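Local atomic coordinates of protein (soluble lytic transglycosylase SLT70) (Escherichia coli, PDB entry 1QSA), a protein that cleaves the glycosidic bonds between N-acetylmuramic acid and N-acetylglucosamine in peptidoglycan, leaving a 1,6-anhydro bond on the muramic acid residue. Residues N395-A400 against W428-V433; L451-L456 against S479-K484. All blocks are in the same frame, centred on the assembly; numbering follows the deposited sequence.

Overall arrangement
Interaction 1 closes before interaction 2 opens along the chain, and their centres lie about 10 Å apart, on the same side of the chain's centre. Interaction 1 joins the starts of helices 397-408 and 429-438, both in the L domain of this all-alpha chain. Interaction 2 sets the turn leading into helix 454-461 against 479-484, the loop that follows helix 468-479 in the Slt-type domain. The two touch directly: the N398 side chain probably hydrogen-bonds through OD1 to N482 and through ND2 to the carbonyl of K484, and W429 packs on A452. The L-domain helices thus meet the catalytic domain close to E478, its predicted active-site residue.

Interaction 1. Residues N395-A400 against W428-V433; sequences NLDNTA and WWDLSV. With SO4 (sulfate ion), chain E.
D397 and D430 bring their carboxylates together with OD2 of D397 only 2.6 Å from OD2 of D430. Two acid oxygens this close probably share a proton, one group donating to the other. The side chains cross at about a right angle, and the carboxylate planes are turned 54° apart. A water also ties the segments together, donating to D397 O at 2.7 Å and, more weakly, to OD2 of D430. The chi1 of D430, 46°, tucks CG between its own backbone N and carbonyl carbon, and OD1 then takes a weak bond from L431 N. The rest of the contact is loose, the CD2 methyl of L431 lying 4.4 Å from A400 O.

At the amino end of helix 397-408 sits a sulfate, probably from the crystallisation liquor. N398 N donates to its O3 at 3.0 Å, while T399 gives O2 both its backbone N and OG1. N395, at positive phi, is the C-prime residue of the Schellman motif ending helix 383-393. This is helix-to-helix packing within the L domain, at its border with the Slt-type domain, whose N482 and P483 also touch D397. M392 of helix 383-393 packs against D397, A400 and D430, and A423 of helix 413-425 lies against L431.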
ATOM      1  N   ASN A 395     -23.160  -4.675   8.905  1.00 10.09           N
ATOM      2  CA  ASN A 395     -22.362  -4.034   7.855  1.00 12.18           C
ATOM      3  C   ASN A 395     -21.193  -3.216   8.416  1.00 11.43           C
ATOM      4  O   ASN A 395     -20.862  -2.139   7.910  1.00 13.34           O
ATOM      5  CB  ASN A 395     -23.264  -3.184   6.947  1.00 13.15           C
ATOM      6  CG  ASN A 395     -24.320  -4.019   6.245  1.00 12.08           C
ATOM      7  OD1 ASN A 395     -23.999  -4.993   5.583  1.00 16.44           O
ATOM      8  ND2 ASN A 395     -25.584  -3.685   6.453  1.00 14.51           N
ATOM      9  N   LEU A 396     -20.610  -3.711   9.502  1.00 11.01           N
ATOM     10  CA  LEU A 396     -19.468  -3.066  10.149  1.00  9.93           C
ATOM     11  C   LEU A 396     -18.235  -3.796   9.623  1.00  9.35           C
ATOM     12  O   LEU A 396     -17.485  -4.421  10.377  1.00  9.79           O
ATOM     13  CB  LEU A 396     -19.586  -3.199  11.683  1.00  9.46           C
ATOM     14  CG  LEU A 396     -20.810  -2.486  12.282  1.00 10.68           C
ATOM     15  CD1 LEU A 396     -21.014  -2.857  13.757  1.00 10.60           C
ATOM     16  CD2 LEU A 396     -20.648  -0.979  12.110  1.00 13.34           C
ATOM     17  N   ASP A 397     -18.023  -3.699   8.314  1.00 10.32           N
ATOM     18  CA  ASP A 397     -16.921  -4.397   7.675  1.00 10.24           C
ATOM     19  C   ASP A 397     -15.519  -4.100   8.189  1.00  9.91           C
ATOM     20  O   ASP A 397     -14.701  -5.012   8.260  1.00 11.36           O
ATOM     21  CB  ASP A 397     -16.980  -4.232   6.144  1.00 10.07           C
ATOM     22  CG  ASP A 397     -18.235  -4.861   5.529  1.00 11.80           C
ATOM     23  OD1 ASP A 397     -19.327  -4.324   5.736  1.00 12.10           O
ATOM     24  OD2 ASP A 397     -18.145  -5.883   4.807  1.00 12.92           O
ATOM     25  N   ASN A 398     -15.223  -2.850   8.543  1.00 11.34           N
ATOM     26  CA  ASN A 398     -13.877  -2.553   9.028  1.00 10.95           C
ATOM     27  C   ASN A 398     -13.620  -3.194  10.393  1.00 11.74           C
ATOM     28  O   ASN A 398     -12.519  -3.686  10.660  1.00 11.42           O
ATOM     29  CB  ASN A 398     -13.640  -1.042   9.111  1.00 11.31           C
ATOM     30  CG  ASN A 398     -13.588  -0.383   7.745  1.00 13.31           C
ATOM     31  OD1 ASN A 398     -13.099  -0.969   6.783  1.00 15.26           O
ATOM     32  ND2 ASN A 398     -14.121   0.834   7.649  1.00 14.54           N
ATOM     33  N   THR A 399     -14.661  -3.213  11.231  1.00 11.24           N
ATOM     34  CA  THR A 399     -14.575  -3.794  12.573  1.00 10.60           C
ATOM     35  C   THR A 399     -14.461  -5.322  12.436  1.00 10.57           C
ATOM     36  O   THR A 399     -13.656  -5.964  13.122  1.00 10.55           O
ATOM     37  CB  THR A 399     -15.802  -3.393  13.430  1.00  9.56           C
ATOM     38  OG1 THR A 399     -15.924  -1.957  13.417  1.00 11.51           O
ATOM     39  CG2 THR A 399     -15.633  -3.862  14.898  1.00 10.83           C
ATOM     40  N   ALA A 400     -15.226  -5.883  11.506  1.00 10.34           N
ATOM     41  CA  ALA A 400     -15.180  -7.320  11.249  1.00 10.15           C
ATOM     42  C   ALA A 400     -13.797  -7.720  10.711  1.00 10.72           C
ATOM     43  O   ALA A 400     -13.298  -8.788  11.050  1.00 10.69           O
ATOM     44  CB  ALA A 400     -16.259  -7.711  10.247  1.00 10.18           C
ATOM     45  N   TRP A 428     -19.659 -13.186   2.655  1.00 10.51           N
ATOM     46  CA  TRP A 428     -18.807 -12.197   3.335  1.00  9.72           C
ATOM     47  C   TRP A 428     -17.620 -12.116   2.361  1.00 10.25           C
ATOM     48  O   TRP A 428     -16.532 -12.655   2.617  1.00 10.42           O
ATOM     49  CB  TRP A 428     -18.332 -12.723   4.692  1.00 11.84           C
ATOM     50  CG  TRP A 428     -19.441 -12.975   5.703  1.00 11.87           C
ATOM     51  CD1 TRP A 428     -20.711 -12.476   5.684  1.00 14.46           C
ATOM     52  CD2 TRP A 428     -19.337 -13.775   6.889  1.00 12.62           C
ATOM     53  NE1 TRP A 428     -21.409 -12.914   6.794  1.00 12.90           N
ATOM     54  CE2 TRP A 428     -20.589 -13.711   7.548  1.00 14.16           C
ATOM     55  CE3 TRP A 428     -18.310 -14.539   7.459  1.00 11.95           C
ATOM     56  CZ2 TRP A 428     -20.840 -14.391   8.756  1.00 13.95           C
ATOM     57  CZ3 TRP A 428     -18.561 -15.218   8.663  1.00 15.97           C
ATOM     58  CH2 TRP A 428     -19.822 -15.132   9.291  1.00 14.54           C
ATOM     59  N   TRP A 429     -17.860 -11.452   1.229  1.00 10.42           N
ATOM     60  CA  TRP A 429     -16.877 -11.372   0.135  1.00  9.64           C
ATOM     61  C   TRP A 429     -15.522 -10.823   0.541  1.00 10.21           C
ATOM     62  O   TRP A 429     -14.481 -11.372   0.145  1.00 10.33           O
ATOM     63  CB  TRP A 429     -17.450 -10.578  -1.036  1.00 10.19           C
ATOM     64  CG  TRP A 429     -18.872 -10.968  -1.386  1.00 11.53           C
ATOM     65  CD1 TRP A 429     -19.958 -10.138  -1.426  1.00 12.75           C
ATOM     66  CD2 TRP A 429     -19.339 -12.264  -1.792  1.00 13.75           C
ATOM     67  NE1 TRP A 429     -21.063 -10.834  -1.848  1.00 14.21           N
ATOM     68  CE2 TRP A 429     -20.712 -12.138  -2.084  1.00 14.19           C
ATOM     69  CE3 TRP A 429     -18.726 -13.519  -1.939  1.00 16.68           C
ATOM     70  CZ2 TRP A 429     -21.493 -13.215  -2.523  1.00 17.19           C
ATOM     71  CZ3 TRP A 429     -19.512 -14.605  -2.379  1.00 20.07           C
ATOM     72  CH2 TRP A 429     -20.877 -14.436  -2.666  1.00 18.32           C
ATOM     73  N   ASP A 430     -15.531  -9.713   1.280  1.00  9.38           N
ATOM     74  CA  ASP A 430     -14.263  -9.153   1.743  1.00 10.86           C
ATOM     75  C   ASP A 430     -13.480 -10.107   2.653  1.00  9.99           C
ATOM     76  O   ASP A 430     -12.256 -10.235   2.535  1.00  9.20           O
ATOM     77  CB  ASP A 430     -14.423  -7.757   2.378  1.00 11.81           C
ATOM     78  CG  ASP A 430     -15.568  -7.645   3.362  1.00 12.94           C
ATOM     79  OD1 ASP A 430     -16.200  -8.644   3.766  1.00 13.24           O
ATOM     80  OD2 ASP A 430     -15.862  -6.493   3.729  1.00 13.61           O
ATOM     81  N   LEU A 431     -14.178 -10.803   3.549  1.00  9.60           N
ATOM     82  CA  LEU A 431     -13.511 -11.745   4.437  1.00  9.24           C
ATOM     83  C   LEU A 431     -12.942 -12.929   3.666  1.00  7.98           C
ATOM     84  O   LEU A 431     -11.879 -13.441   4.003  1.00  8.31           O
ATOM     85  CB  LEU A 431     -14.463 -12.213   5.551  1.00  9.92           C
ATOM     86  CG  LEU A 431     -15.041 -11.057   6.378  1.00  9.72           C
ATOM     87  CD1 LEU A 431     -15.842 -11.627   7.568  1.00 10.51           C
ATOM     88  CD2 LEU A 431     -13.893 -10.162   6.889  1.00 10.95           C
ATOM     89  N   SER A 432     -13.648 -13.356   2.624  1.00  8.97           N
ATOM     90  CA  SER A 432     -13.175 -14.456   1.790  1.00  9.52           C
ATOM     91  C   SER A 432     -11.836 -14.055   1.164  1.00  9.36           C
ATOM     92  O   SER A 432     -10.858 -14.793   1.267  1.00  9.64           O
ATOM     93  CB  SER A 432     -14.207 -14.771   0.695  1.00 10.32           C
ATOM     94  OG  SER A 432     -13.740 -15.763  -0.212  1.00 11.47           O
ATOM     95  N   VAL A 433     -11.775 -12.861   0.572  1.00  9.92           N
ATOM     96  CA  VAL A 433     -10.517 -12.406  -0.052  1.00 10.10           C
ATOM     97  C   VAL A 433      -9.415 -12.256   1.009  1.00 10.81           C
ATOM     98  O   VAL A 433      -8.272 -12.697   0.825  1.00 10.24           O
ATOM     99  CB  VAL A 433     -10.703 -11.053  -0.824  1.00  9.62           C
ATOM    100  CG1 VAL A 433      -9.343 -10.533  -1.305  1.00 10.61           C
ATOM    101  CG2 VAL A 433     -11.631 -11.239  -2.041  1.00 10.02           C
TER
HETATM  102  S   SO4 E 704     -17.060  -0.161  10.218  1.00 38.61           S
HETATM  103  O1  SO4 E 704     -18.411   0.382  10.438  1.00 37.75           O
HETATM  104  O2  SO4 E 704     -16.910  -1.466  10.873  1.00 34.94           O
HETATM  105  O3  SO4 E 704     -16.838  -0.320   8.766  1.00 37.58           O
HETATM  106  O4  SO4 E 704     -16.080   0.775  10.806  1.00 40.24           O
HETATM  107  O   HOH W   1     -14.565  -6.971   6.395  0.59 15.62           O

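Interaction 2. Residues L451-L456 against S479-K484; sequences LAYNDL and SAWNPK
A452 and W481 bring the two backbones closest, their CA atoms 7.2 Å apart, each within a tight turn. L451 to N454 form a type II beta turn that leaves Y453 as N-cap of helix 454-461; S479 to N482 form a type I' turn, closed by N482 N donating to S479 O at 3.1 Å. Just beyond, N482 OD1 accepts from K484 N at 2.9 Å, an Asx turn. Residues 479-484 belong to the Slt-type domain, of the lysozyme clan, and E478, the predicted active-site residue, immediately precedes S479.

With CG of W481 anti to its carbonyl carbon (chi1 -63°), the indole turns one face to the A452 methyl in a CH-pi contact, CB standing 3.5 Å from the six-membered ring centroid and 15° off its normal. Y453 brings its ring edge up, CD2 lying 3.9 Å from CE3 of W481, and its OH rests 3.4 Å from CG of P483. W481 NE1 donates to the OH of Y598. Replacing W481 by an alanine is likely to strip the A452 methyl of its aromatic face and leave the Y598 hydroxyl without its indole donor. L494 touches both W481 and Y453, while P523 packs on Y453 and P483.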
ATOM      1  N   LEU A 451     -18.202 -13.466  -6.838  1.00 10.54           N
ATOM      2  CA  LEU A 451     -19.148 -12.676  -7.626  1.00 10.42           C
ATOM      3  C   LEU A 451     -19.927 -11.749  -6.698  1.00 10.73           C
ATOM      4  O   LEU A 451     -21.152 -11.855  -6.550  1.00 12.81           O
ATOM      5  CB  LEU A 451     -20.106 -13.587  -8.402  1.00 12.82           C
ATOM      6  CG  LEU A 451     -19.417 -14.487  -9.429  1.00 15.96           C
ATOM      7  CD1 LEU A 451     -20.458 -15.361 -10.127  1.00 16.50           C
ATOM      8  CD2 LEU A 451     -18.646 -13.652 -10.446  1.00 15.28           C
ATOM      9  N   ALA A 452     -19.201 -10.806  -6.116  1.00 10.48           N
ATOM     10  CA  ALA A 452     -19.759  -9.854  -5.161  1.00 10.65           C
ATOM     11  C   ALA A 452     -20.689  -8.796  -5.760  1.00 12.08           C
ATOM     12  O   ALA A 452     -20.415  -8.252  -6.839  1.00 12.09           O
ATOM     13  CB  ALA A 452     -18.627  -9.187  -4.422  1.00  9.77           C
ATOM     14  N   TYR A 453     -21.810  -8.542  -5.079  1.00 11.12           N
ATOM     15  CA  TYR A 453     -22.800  -7.551  -5.488  1.00 11.75           C
ATOM     16  C   TYR A 453     -23.194  -7.781  -6.949  1.00 11.65           C
ATOM     17  O   TYR A 453     -23.397  -6.837  -7.703  1.00 11.44           O
ATOM     18  CB  TYR A 453     -22.214  -6.130  -5.299  1.00 11.72           C
ATOM     19  CG  TYR A 453     -21.706  -5.880  -3.898  1.00 12.04           C
ATOM     20  CD1 TYR A 453     -22.592  -5.508  -2.880  1.00 12.97           C
ATOM     21  CD2 TYR A 453     -20.355  -6.046  -3.581  1.00 12.25           C
ATOM     22  CE1 TYR A 453     -22.147  -5.313  -1.576  1.00 14.14           C
ATOM     23  CE2 TYR A 453     -19.897  -5.855  -2.279  1.00 14.32           C
ATOM     24  CZ  TYR A 453     -20.809  -5.488  -1.283  1.00 14.55           C
ATOM     25  OH  TYR A 453     -20.386  -5.300   0.009  1.00 17.16           O
ATOM     26  N   ASN A 454     -23.336  -9.055  -7.323  1.00 12.10           N
ATOM     27  CA  ASN A 454     -23.639  -9.418  -8.701  1.00 14.64           C
ATOM     28  C   ASN A 454     -24.829  -8.683  -9.314  1.00 14.19           C
ATOM     29  O   ASN A 454     -24.717  -8.109 -10.408  1.00 14.56           O
ATOM     30  CB  ASN A 454     -23.797 -10.940  -8.823  1.00 15.54           C
ATOM     31  CG  ASN A 454     -23.886 -11.399 -10.261  1.00 19.13           C
ATOM     32  OD1 ASN A 454     -22.910 -11.332 -11.004  1.00 19.70           O
ATOM     33  ND2 ASN A 454     -25.068 -11.844 -10.670  1.00 22.97           N
ATOM     34  N   ASP A 455     -25.963  -8.697  -8.619  1.00 15.35           N
ATOM     35  CA  ASP A 455     -27.172  -8.023  -9.102  1.00 17.47           C
ATOM     36  C   ASP A 455     -26.967  -6.523  -9.308  1.00 15.16           C
ATOM     37  O   ASP A 455     -27.414  -5.975 -10.313  1.00 14.21           O
ATOM     38  CB  ASP A 455     -28.346  -8.247  -8.146  1.00 21.76           C
ATOM     39  CG  ASP A 455     -28.799  -9.699  -8.101  1.00 29.17           C
ATOM     40  OD1 ASP A 455     -28.571 -10.431  -9.090  1.00 32.45           O
ATOM     41  OD2 ASP A 455     -29.378 -10.106  -7.067  1.00 32.55           O
ATOM     42  N   LEU A 456     -26.262  -5.869  -8.388  1.00 12.33           N
ATOM     43  CA  LEU A 456     -26.018  -4.439  -8.529  1.00 12.34           C
ATOM     44  C   LEU A 456     -25.122  -4.143  -9.727  1.00 11.73           C
ATOM     45  O   LEU A 456     -25.395  -3.214 -10.482  1.00 11.89           O
ATOM     46  CB  LEU A 456     -25.413  -3.843  -7.256  1.00 12.59           C
ATOM     47  CG  LEU A 456     -26.385  -3.675  -6.079  1.00 13.58           C
ATOM     48  CD1 LEU A 456     -25.620  -3.323  -4.809  1.00 13.60           C
ATOM     49  CD2 LEU A 456     -27.407  -2.592  -6.422  1.00 14.86           C
ATOM     50  N   SER A 479     -10.882  -2.241  -3.796  1.00 10.01           N
ATOM     51  CA  SER A 479     -11.266  -2.445  -2.397  1.00  8.69           C
ATOM     52  C   SER A 479     -11.169  -3.847  -1.820  1.00 10.32           C
ATOM     53  O   SER A 479     -11.425  -4.023  -0.616  1.00  9.44           O
ATOM     54  CB  SER A 479     -12.722  -2.018  -2.246  1.00  8.68           C
ATOM     55  OG  SER A 479     -13.546  -2.905  -2.989  1.00  9.89           O
ATOM     56  N   ALA A 480     -10.868  -4.833  -2.660  1.00  9.84           N
ATOM     57  CA  ALA A 480     -10.834  -6.230  -2.219  1.00  9.48           C
ATOM     58  C   ALA A 480     -12.203  -6.567  -1.596  1.00 10.40           C
ATOM     59  O   ALA A 480     -12.330  -7.368  -0.660  1.00 10.50           O
ATOM     60  CB  ALA A 480      -9.673  -6.504  -1.246  1.00  9.90           C
ATOM     61  N   TRP A 481     -13.229  -5.942  -2.169  1.00 10.12           N
ATOM     62  CA  TRP A 481     -14.625  -6.104  -1.783  1.00 10.64           C
ATOM     63  C   TRP A 481     -15.089  -5.558  -0.434  1.00 10.44           C
ATOM     64  O   TRP A 481     -16.184  -5.893   0.009  1.00 10.66           O
ATOM     65  CB  TRP A 481     -15.087  -7.552  -1.974  1.00 10.13           C
ATOM     66  CG  TRP A 481     -15.046  -7.992  -3.423  1.00  8.62           C
ATOM     67  CD1 TRP A 481     -14.331  -9.035  -3.955  1.00 10.39           C
ATOM     68  CD2 TRP A 481     -15.728  -7.370  -4.516  1.00  8.40           C
ATOM     69  NE1 TRP A 481     -14.527  -9.091  -5.315  1.00  9.74           N
ATOM     70  CE2 TRP A 481     -15.378  -8.083  -5.689  1.00  9.66           C
ATOM     71  CE3 TRP A 481     -16.604  -6.276  -4.617  1.00  9.94           C
ATOM     72  CZ2 TRP A 481     -15.869  -7.734  -6.951  1.00  9.61           C
ATOM     73  CZ3 TRP A 481     -17.096  -5.926  -5.874  1.00  9.88           C
ATOM     74  CH2 TRP A 481     -16.722  -6.659  -7.028  1.00 10.22           C
ATOM     75  N   ASN A 482     -14.285  -4.721   0.225  1.00  9.71           N
ATOM     76  CA  ASN A 482     -14.745  -4.125   1.489  1.00  9.96           C
ATOM     77  C   ASN A 482     -15.418  -2.794   1.108  1.00 11.09           C
ATOM     78  O   ASN A 482     -14.740  -1.856   0.689  1.00 11.23           O
ATOM     79  CB  ASN A 482     -13.559  -3.893   2.426  1.00  8.68           C
ATOM     80  CG  ASN A 482     -13.945  -3.165   3.697  1.00  9.69           C
ATOM     81  OD1 ASN A 482     -15.092  -2.764   3.875  1.00  8.65           O
ATOM     82  ND2 ASN A 482     -12.984  -3.006   4.594  1.00 10.55           N
ATOM     83  N   PRO A 483     -16.758  -2.693   1.252  1.00  9.91           N
ATOM     84  CA  PRO A 483     -17.479  -1.461   0.897  1.00 10.32           C
ATOM     85  C   PRO A 483     -17.250  -0.264   1.816  1.00 11.07           C
ATOM     86  O   PRO A 483     -17.634   0.854   1.475  1.00 11.90           O
ATOM     87  CB  PRO A 483     -18.953  -1.895   0.940  1.00 11.57           C
ATOM     88  CG  PRO A 483     -18.970  -2.936   2.014  1.00 10.88           C
ATOM     89  CD  PRO A 483     -17.676  -3.717   1.794  1.00 12.08           C
ATOM     90  N   LYS A 484     -16.632  -0.506   2.970  1.00 11.10           N
ATOM     91  CA  LYS A 484     -16.409   0.543   3.962  1.00 11.27           C
ATOM     92  C   LYS A 484     -14.981   1.073   4.032  1.00 12.75           C
ATOM     93  O   LYS A 484     -14.691   1.970   4.833  1.00 14.41           O
ATOM     94  CB  LYS A 484     -16.830   0.015   5.346  1.00 11.01           C
ATOM     95  CG  LYS A 484     -18.213  -0.645   5.363  1.00  9.73           C
ATOM     96  CD  LYS A 484     -19.307   0.328   4.959  1.00 14.79           C
ATOM     97  CE  LYS A 484     -20.675  -0.350   4.873  1.00 16.72           C
ATOM     98  NZ  LYS A 484     -21.725   0.642   4.478  1.00 17.32           N
TER